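Local coordinates for lipid binding protein (Grifola frondosa, PDB 5H0Q) that binds lipid, with specificity for membrane domains that contain sphingomyelin and cholesterol, at residues 117-131 against 143-155. Residues are numbered along the deposited sequence; the frame is centred on the assembly and turned at random.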
loop_
_atom_site.group_PDB
_atom_site.type_symbol
_atom_site.label_atom_id
_atom_site.label_comp_id
_atom_site.label_asym_id
_atom_site.label_seq_id
_atom_site.Cartn_x
_atom_site.Cartn_y
_atom_site.Cartn_z
ATOM N N CYS A 117 1.554 8.513 4.895
ATOM C CA CYS A 117 2.026 7.141 4.840
ATOM C C CYS A 117 1.135 6.239 5.667
ATOM O O CYS A 117 0.354 6.690 6.513
ATOM C CB CYS A 117 3.470 7.052 5.316
ATOM S SG CYS A 117 3.650 7.282 7.128
ATOM N N ILE A 118 1.220 4.960 5.356
ATOM C CA ILE A 118 0.671 3.902 6.185
ATOM C C ILE A 118 1.797 2.909 6.402
ATOM O O ILE A 118 2.596 2.667 5.493
ATOM C CB ILE A 118 -0.561 3.214 5.551
ATOM C CG1 ILE A 118 -1.683 4.235 5.384
ATOM C CG2 ILE A 118 -1.052 2.086 6.458
ATOM C CD1 ILE A 118 -2.994 3.646 4.928
ATOM N N VAL A 119 1.871 2.364 7.606
ATOM C CA VAL A 119 2.867 1.359 7.965
ATOM C C VAL A 119 2.105 0.097 8.323
ATOM O O VAL A 119 1.261 0.113 9.233
ATOM C CB VAL A 119 3.759 1.802 9.133
ATOM C CG1 VAL A 119 4.730 0.678 9.476
ATOM C CG2 VAL A 119 4.514 3.056 8.791
ATOM N N TYR A 120 2.371 -0.980 7.594
ATOM C CA TYR A 120 1.751 -2.272 7.851
ATOM C C TYR A 120 2.752 -3.220 8.498
ATOM O O TYR A 120 3.909 -3.288 8.079
ATOM C CB TYR A 120 1.237 -2.922 6.557
ATOM C CG TYR A 120 0.067 -2.219 5.901
ATOM C CD1 TYR A 120 -1.197 -2.280 6.464
ATOM C CD2 TYR A 120 0.244 -1.471 4.752
ATOM C CE1 TYR A 120 -2.272 -1.613 5.876
ATOM C CE2 TYR A 120 -0.824 -0.818 4.160
ATOM C CZ TYR A 120 -2.062 -0.892 4.740
ATOM O OH TYR A 120 -3.097 -0.231 4.138
ATOM N N GLY A 121 2.285 -3.999 9.468
ATOM C CA GLY A 121 3.096 -5.027 10.102
ATOM C C GLY A 121 2.770 -6.405 9.557
ATOM O O GLY A 121 1.615 -6.717 9.279
ATOM N N THR A 122 3.796 -7.243 9.468
ATOM C CA THR A 122 3.658 -8.622 9.027
ATOM C C THR A 122 3.742 -9.574 10.211
ATOM O O THR A 122 4.141 -9.210 11.312
ATOM C CB THR A 122 4.745 -8.981 8.014
ATOM O OG1 THR A 122 6.024 -9.054 8.686
ATOM C CG2 THR A 122 4.776 -7.986 6.845
ATOM N N THR A 123 3.421 -10.837 9.943
ATOM C CA THR A 123 3.450 -11.842 10.998
ATOM C C THR A 123 4.868 -12.217 11.392
ATOM O O THR A 123 5.067 -12.732 12.499
ATOM C CB THR A 123 2.701 -13.105 10.554
ATOM O OG1 THR A 123 3.180 -13.508 9.268
ATOM C CG2 THR A 123 1.215 -12.838 10.484
ATOM N N ASP A 124 5.842 -11.995 10.508
ATOM C CA ASP A 124 7.240 -12.240 10.843
ATOM C C ASP A 124 7.946 -10.974 11.307
ATOM O O ASP A 124 9.179 -10.879 11.222
ATOM C CB ASP A 124 7.979 -12.898 9.671
ATOM C CG ASP A 124 7.823 -12.167 8.374
ATOM O OD1 ASP A 124 6.943 -11.293 8.277
ATOM O OD2 ASP A 124 8.558 -12.498 7.422
ATOM N N ASN A 125 7.180 -10.008 11.825
ATOM C CA ASN A 125 7.716 -8.910 12.632
ATOM C C ASN A 125 8.565 -7.969 11.799
ATOM O O ASN A 125 9.611 -7.487 12.257
ATOM C CB ASN A 125 8.513 -9.433 13.831
ATOM C CG ASN A 125 7.622 -10.025 14.892
ATOM O OD1 ASN A 125 6.601 -9.436 15.248
ATOM N ND2 ASN A 125 7.984 -11.200 15.390
ATOM N N LEU A 126 8.072 -7.701 10.582
ATOM C CA LEU A 126 8.535 -6.636 9.720
ATOM C C LEU A 126 7.449 -5.570 9.632
ATOM O O LEU A 126 6.255 -5.853 9.768
ATOM C CB LEU A 126 8.868 -7.159 8.307
ATOM C CG LEU A 126 9.980 -8.215 8.280
ATOM C CD1 LEU A 126 10.253 -8.639 6.859
ATOM C CD2 LEU A 126 11.268 -7.722 8.937
ATOM N N ASP A 127 7.874 -4.339 9.426
ATOM C CA ASP A 127 6.968 -3.244 9.131
ATOM C C ASP A 127 7.274 -2.734 7.738
ATOM O O ASP A 127 8.447 -2.629 7.342
ATOM C CB ASP A 127 7.101 -2.098 10.135
ATOM C CG ASP A 127 6.338 -2.343 11.417
ATOM O OD1 ASP A 127 5.555 -3.303 11.482
ATOM O OD2 ASP A 127 6.526 -1.565 12.371
ATOM N N ILE A 128 6.211 -2.397 7.010
ATOM C CA ILE A 128 6.342 -1.898 5.658
ATOM C C ILE A 128 5.830 -0.472 5.652
ATOM O O ILE A 128 4.625 -0.255 5.811
ATOM C CB ILE A 128 5.559 -2.740 4.658
ATOM C CG1 ILE A 128 5.970 -4.200 4.731
ATOM C CG2 ILE A 128 5.789 -2.176 3.260
ATOM C CD1 ILE A 128 5.053 -5.147 3.995
ATOM N N PHE A 129 6.724 0.483 5.412
ATOM C CA PHE A 129 6.356 1.886 5.231
ATOM C C PHE A 129 5.914 2.107 3.788
ATOM O O PHE A 129 6.645 1.772 2.857
ATOM C CB PHE A 129 7.561 2.761 5.567
ATOM C CG PHE A 129 7.357 4.237 5.354
ATOM C CD1 PHE A 129 7.442 4.779 4.084
ATOM C CD2 PHE A 129 7.133 5.089 6.422
ATOM C CE1 PHE A 129 7.277 6.136 3.871
ATOM C CE2 PHE A 129 6.976 6.462 6.219
ATOM C CZ PHE A 129 7.062 6.985 4.939
ATOM N N SER A 130 4.712 2.664 3.602
ATOM C CA SER A 130 4.209 2.985 2.277
ATOM C C SER A 130 3.796 4.448 2.278
ATOM O O SER A 130 2.806 4.816 2.917
ATOM C CB SER A 130 3.044 2.079 1.913
ATOM O OG SER A 130 3.449 0.724 1.996
ATOM N N GLY A 131 4.557 5.267 1.571
ATOM C CA GLY A 131 4.361 6.696 1.610
ATOM C C GLY A 131 4.165 7.301 0.234
ATOM O O GLY A 131 4.624 6.779 -0.779
ATOM N N GLN A 143 5.404 11.520 -6.176
ATOM C CA GLN A 143 6.413 10.629 -5.602
ATOM C C GLN A 143 5.763 9.513 -4.803
ATOM O O GLN A 143 4.696 9.690 -4.204
ATOM C CB GLN A 143 7.395 11.397 -4.688
ATOM C CG GLN A 143 8.135 12.541 -5.387
ATOM C CD GLN A 143 9.012 12.064 -6.526
ATOM O OE1 GLN A 143 9.630 10.998 -6.451
ATOM N NE2 GLN A 143 9.085 12.860 -7.583
ATOM N N VAL A 144 6.460 8.368 -4.740
ATOM C CA VAL A 144 6.030 7.219 -3.955
ATOM C C VAL A 144 7.273 6.578 -3.345
ATOM O O VAL A 144 8.361 6.652 -3.915
ATOM C CB VAL A 144 5.245 6.207 -4.814
ATOM C CG1 VAL A 144 6.139 5.602 -5.861
ATOM C CG2 VAL A 144 4.594 5.153 -3.972
ATOM N N LEU A 145 7.102 5.944 -2.178
ATOM C CA LEU A 145 8.239 5.390 -1.450
ATOM C C LEU A 145 7.795 4.207 -0.615
ATOM O O LEU A 145 6.840 4.325 0.159
ATOM C CB LEU A 145 8.845 6.442 -0.534
ATOM C CG LEU A 145 10.036 5.989 0.321
ATOM C CD1 LEU A 145 11.221 5.761 -0.569
ATOM C CD2 LEU A 145 10.312 7.011 1.389
ATOM N N VAL A 146 8.505 3.084 -0.733
ATOM C CA VAL A 146 8.277 1.954 0.156
ATOM C C VAL A 146 9.595 1.613 0.840
ATOM O O VAL A 146 10.671 1.761 0.261
ATOM C CB VAL A 146 7.708 0.707 -0.554
ATOM C CG1 VAL A 146 6.313 0.989 -1.061
ATOM C CG2 VAL A 146 8.624 0.297 -1.696
ATOM N N GLU A 147 9.495 1.178 2.089
ATOM C CA GLU A 147 10.641 0.626 2.822
ATOM C C GLU A 147 10.163 -0.537 3.662
ATOM O O GLU A 147 9.164 -0.408 4.376
ATOM C CB GLU A 147 11.300 1.655 3.729
ATOM C CG GLU A 147 12.108 2.677 2.978
ATOM C CD GLU A 147 12.894 3.625 3.882
ATOM O OE1 GLU A 147 12.794 3.505 5.120
ATOM O OE2 GLU A 147 13.575 4.516 3.330
ATOM N N VAL A 148 10.876 -1.658 3.589
ATOM C CA VAL A 148 10.639 -2.795 4.470
ATOM C C VAL A 148 11.743 -2.775 5.516
ATOM O O VAL A 148 12.918 -2.712 5.161
ATOM C CB VAL A 148 10.645 -4.134 3.713
ATOM C CG1 VAL A 148 10.174 -5.262 4.626
ATOM C CG2 VAL A 148 9.775 -4.081 2.467
ATOM N N ARG A 149 11.363 -2.798 6.789
ATOM C CA ARG A 149 12.310 -2.760 7.899
ATOM C C ARG A 149 11.802 -3.637 9.039
ATOM O O ARG A 149 10.701 -4.177 8.995
ATOM C CB ARG A 149 12.523 -1.324 8.397
ATOM C CG ARG A 149 13.185 -0.398 7.391
ATOM C CD ARG A 149 14.605 -0.787 7.047
ATOM N NE ARG A 149 15.285 0.240 6.248
ATOM C CZ ARG A 149 15.211 0.369 4.922
ATOM N NH1 ARG A 149 14.497 -0.483 4.210
ATOM N NH2 ARG A 149 15.885 1.344 4.308
ATOM N N GLN A 150 12.635 -3.767 10.078
ATOM C CA GLN A 150 12.208 -4.472 11.278
ATOM C C GLN A 150 11.009 -3.762 11.895
ATOM O O GLN A 150 10.889 -2.534 11.842
ATOM C CB GLN A 150 13.352 -4.548 12.302
ATOM C CG GLN A 150 14.513 -5.397 11.857
ATOM C CD GLN A 150 14.343 -6.851 12.239
ATOM O OE1 GLN A 150 13.549 -7.180 13.114
ATOM N NE2 GLN A 150 15.089 -7.729 11.584
ATOM N N SER A 151 10.134 -4.550 12.516
ATOM C CA SER A 151 8.994 -4.000 13.239
ATOM C C SER A 151 9.451 -2.945 14.234
ATOM O O SER A 151 10.467 -3.111 14.913
ATOM C CB SER A 151 8.249 -5.115 13.974
ATOM O OG SER A 151 7.176 -4.585 14.734
ATOM N N GLY A 152 8.691 -1.854 14.327
ATOM C CA GLY A 152 9.017 -0.760 15.224
ATOM C C GLY A 152 10.014 0.237 14.682
ATOM O O GLY A 152 10.341 1.208 15.379
ATOM N N HIS A 153 10.489 0.051 13.450
ATOM C CA HIS A 153 11.491 0.950 12.886
ATOM C C HIS A 153 11.010 2.397 12.873
ATOM O O HIS A 153 11.799 3.321 13.104
ATOM C CB HIS A 153 11.842 0.486 11.477
ATOM C CG HIS A 153 12.983 1.224 10.859
ATOM N ND1 HIS A 153 12.834 2.440 10.232
ATOM C CD2 HIS A 153 14.294 0.906 10.759
ATOM C CE1 HIS A 153 14.007 2.844 9.777
ATOM N NE2 HIS A 153 14.907 1.930 10.079
ATOM N N TRP A 154 9.732 2.619 12.570
ATOM C CA TRP A 154 9.169 3.971 12.582
ATOM C C TRP A 154 8.421 4.114 13.893
ATOM O O TRP A 154 7.668 3.211 14.247
ATOM C CB TRP A 154 8.237 4.228 11.362
ATOM C CG TRP A 154 9.039 4.121 10.076
ATOM C CD1 TRP A 154 9.831 5.083 9.527
ATOM C CD2 TRP A 154 9.212 2.945 9.260
ATOM N NE1 TRP A 154 10.478 4.592 8.421
ATOM C CE2 TRP A 154 10.112 3.287 8.230
ATOM C CE3 TRP A 154 8.692 1.646 9.301
ATOM C CZ2 TRP A 154 10.511 2.377 7.256
ATOM C CZ3 TRP A 154 9.072 0.754 8.327
ATOM C CH2 TRP A 154 9.990 1.114 7.328
ATOM N N TRP A 155 8.579 5.220 14.618
ATOM C CA TRP A 155 9.366 6.384 14.228
ATOM C C TRP A 155 10.746 6.427 14.890
ATOM O O TRP A 155 11.512 7.344 14.656
ATOM C CB TRP A 155 8.596 7.665 14.582
ATOM C CG TRP A 155 7.251 7.721 13.954
ATOM C CD1 TRP A 155 6.043 7.579 14.571
ATOM C CD2 TRP A 155 6.972 7.916 12.570
ATOM N NE1 TRP A 155 5.028 7.666 13.651
ATOM C CE2 TRP A 155 5.575 7.875 12.414
ATOM C CE3 TRP A 155 7.772 8.111 11.442
ATOM C CZ2 TRP A 155 4.957 8.039 11.184
ATOM C CZ3 TRP A 155 7.157 8.264 10.219
ATOM C CH2 TRP A 155 5.766 8.226 10.096
HETATM O O HOH W 1 7.320 0.979 12.420
#
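Leu145 and Gly131 exchange two backbone hydrogen bonds in the antiparallel pairing of strands 126-131 and 143-150. Leu145 CD2 lies 4.0 Å from Phe129 CE1, and its carbonyl O sits at the edge of the Phe129 ring. Val146 faces the other side of the sheet, where its CG1 meets Ser130 OG, itself hydrogen-bonded to Tyr200 OH. Glu147 and Phe129 form the next hydrogen-bonded pair. Val148 sends CG1 to Leu126 CD1 at 4.0 Å. Arg149 and Asp127 form another hydrogen-bonded pair.

The chain then turns back through a type II turn, Gln150 to His153. Ser151 N donates to Asn125 O at 3.0 Å, from well above the carbonyl plane. Gly152 N reaches Asp127 OD2 at 2.9 Å in a nearly straight bond, from above the carboxylate plane. The same OD2 accepts a bond from a water, which in turn takes the N-H of Trp154. One carboxylate oxygen thus ties the turn to strand 126-131, and Lys76 adds a salt bridge to it.

The turn folds Trp154 back over the sheet. Phe129 CB stands over one face of its six-membered ring, 3.5 Å from the centroid, in a CH-pi contact. His153 ND1 lies over the opposite face. With CG anti to the backbone N (chi1 177°), the Phe129 side chain crosses the indole at about a right angle. Trp155 follows a cis peptide bond. The edge of its ring meets Cys117 SG, 3.8 Å from CH2.

Strand 143-150 is one of the two outermost strands, within this chain, of a five-stranded antiparallel sheet. Helix 160-169 packs on the Phe129 and Trp154 side through Met163. Strand 193-201 meets the other face, Tyr198 on Val146. Strand 174-179 lies along the outer edge, where Ser175 OG and Ser177 OG bond Val146 N and Val148 N.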